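Paenibacillus xanthan lyase (Paenibacillus, PDB 6F2P) cleaves the polysaccharide xanthan as a lyase, probably with the family 8 polysaccharide lyase fold. Local coordinates at residues 471-474 / 479-482. Numbering follows the deposited sequence.
Sequences MELH and SLTA
Leu473 and Ala482 face each other as an antiparallel hydrogen-bonded pair. Leu473 N donates to Ala482 O at 2.7 Å, and Ala482 N donates back to Leu473 O. The hydroxyl of Thr481 gives Leu473 O a second bond: Thr481 OG1 lies 2.7 Å from that oxygen, in its carbonyl plane. The amide of Ala482 comes in tilted 32° from the same plane. OG1 stands anti to the backbone N of Thr481 (chi1 -164°), which turns it to the neighbouring strand. It also accepts from a water that bridges to Glu472 OE2. The two strands form the hairpin 466-474/481-488, part of a large antiparallel sheet in the super-sandwich domain of family 8 lyases. The His474 side chain runs along residues 479-481, near the turn. His474 CB is 4.1 Å from Thr481 OG1. His474 CG comes next, 3.9 Å from Leu480 O. At the ring edge, His474 CD2 is 3.0 Å from Leu480 O, which lies in the ring plane. NE2 lies near Ser479 O and makes a weak hydrogen bond to Lys478 O, while ND1 is hydrogen-bonded to Asp453 OD1. An alanine at His474 would remove the ring and is likely to leave Asp453 without this partner and Leu480 O without its edge contact. Beside the Leu473-Ala482 pair, Leu473 CD2 meets Leu480 CD2 at 4.4 Å; Leu473 also touches Thr439, and Leu480 touches Leu441, both on strand 439-441.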
loop_
_atom_site.group_PDB
_atom_site.type_symbol
_atom_site.label_atom_id
_atom_site.label_comp_id
_atom_site.label_asym_id
_atom_site.label_seq_id
_atom_site.Cartn_x
_atom_site.Cartn_y
_atom_site.Cartn_z
ATOM N N MET A 471 3.749 -5.535 -8.816
ATOM C CA MET A 471 3.489 -4.304 -9.532
ATOM C C MET A 471 3.102 -4.630 -10.959
ATOM O O MET A 471 3.842 -5.316 -11.666
ATOM C CB MET A 471 4.754 -3.451 -9.543
ATOM C CG MET A 471 4.676 -2.215 -10.405
ATOM S SD MET A 471 6.198 -1.254 -10.296
ATOM C CE MET A 471 5.839 0.040 -11.490
ATOM N N GLU A 472 1.936 -4.160 -11.383
ATOM C CA GLU A 472 1.640 -4.132 -12.806
ATOM C C GLU A 472 2.251 -2.862 -13.398
ATOM O O GLU A 472 1.720 -1.758 -13.246
ATOM C CB GLU A 472 0.140 -4.196 -13.079
ATOM C CG GLU A 472 -0.187 -4.304 -14.561
ATOM C CD GLU A 472 -1.631 -4.691 -14.816
ATOM O OE1 GLU A 472 -2.463 -4.518 -13.900
ATOM O OE2 GLU A 472 -1.934 -5.171 -15.930
ATOM N N LEU A 473 3.397 -3.023 -14.042
ATOM C CA LEU A 473 4.072 -1.910 -14.671
ATOM C C LEU A 473 3.329 -1.471 -15.919
ATOM O O LEU A 473 2.859 -2.299 -16.692
ATOM C CB LEU A 473 5.495 -2.315 -15.049
ATOM C CG LEU A 473 6.232 -1.318 -15.943
ATOM C CD1 LEU A 473 6.413 0.012 -15.219
ATOM C CD2 LEU A 473 7.578 -1.872 -16.387
ATOM N N HIS A 474 3.204 -0.166 -16.099
ATOM C CA HIS A 474 2.858 0.395 -17.395
ATOM C C HIS A 474 3.582 1.720 -17.544
ATOM O O HIS A 474 3.105 2.747 -17.058
ATOM C CB HIS A 474 1.361 0.624 -17.533
ATOM C CG HIS A 474 0.973 1.156 -18.879
ATOM N ND1 HIS A 474 -0.240 1.773 -19.115
ATOM C CD2 HIS A 474 1.637 1.164 -20.057
ATOM C CE1 HIS A 474 -0.300 2.138 -20.385
ATOM N NE2 HIS A 474 0.825 1.785 -20.979
ATOM N N SER A 479 3.864 1.886 -24.457
ATOM C CA SER A 479 2.881 0.812 -24.444
ATOM C C SER A 479 3.334 -0.240 -23.442
ATOM O O SER A 479 2.515 -1.008 -22.923
ATOM C CB SER A 479 2.722 0.184 -25.824
ATOM O OG SER A 479 3.912 -0.477 -26.223
ATOM N N LEU A 480 4.643 -0.255 -23.181
ATOM C CA LEU A 480 5.275 -1.262 -22.338
ATOM C C LEU A 480 4.470 -1.525 -21.088
ATOM O O LEU A 480 4.044 -0.598 -20.401
ATOM C CB LEU A 480 6.707 -0.860 -21.952
ATOM C CG LEU A 480 7.393 -1.862 -21.013
ATOM C CD1 LEU A 480 7.440 -3.260 -21.627
ATOM C CD2 LEU A 480 8.791 -1.424 -20.599
ATOM N N THR A 481 4.243 -2.801 -20.812
ATOM C CA THR A 481 3.527 -3.198 -19.617
ATOM C C THR A 481 4.064 -4.544 -19.147
ATOM O O THR A 481 4.591 -5.326 -19.944
ATOM C CB THR A 481 2.015 -3.259 -19.885
ATOM O OG1 THR A 481 1.300 -3.273 -18.645
ATOM C CG2 THR A 481 1.669 -4.484 -20.716
ATOM N N ALA A 482 3.964 -4.807 -17.850
ATOM C CA ALA A 482 4.492 -6.049 -17.301
ATOM C C ALA A 482 3.921 -6.357 -15.928
ATOM O O ALA A 482 3.494 -5.455 -15.204
ATOM C CB ALA A 482 5.994 -5.977 -17.223
HETATM O O HOH W 1 0.343 -5.564 -17.642
#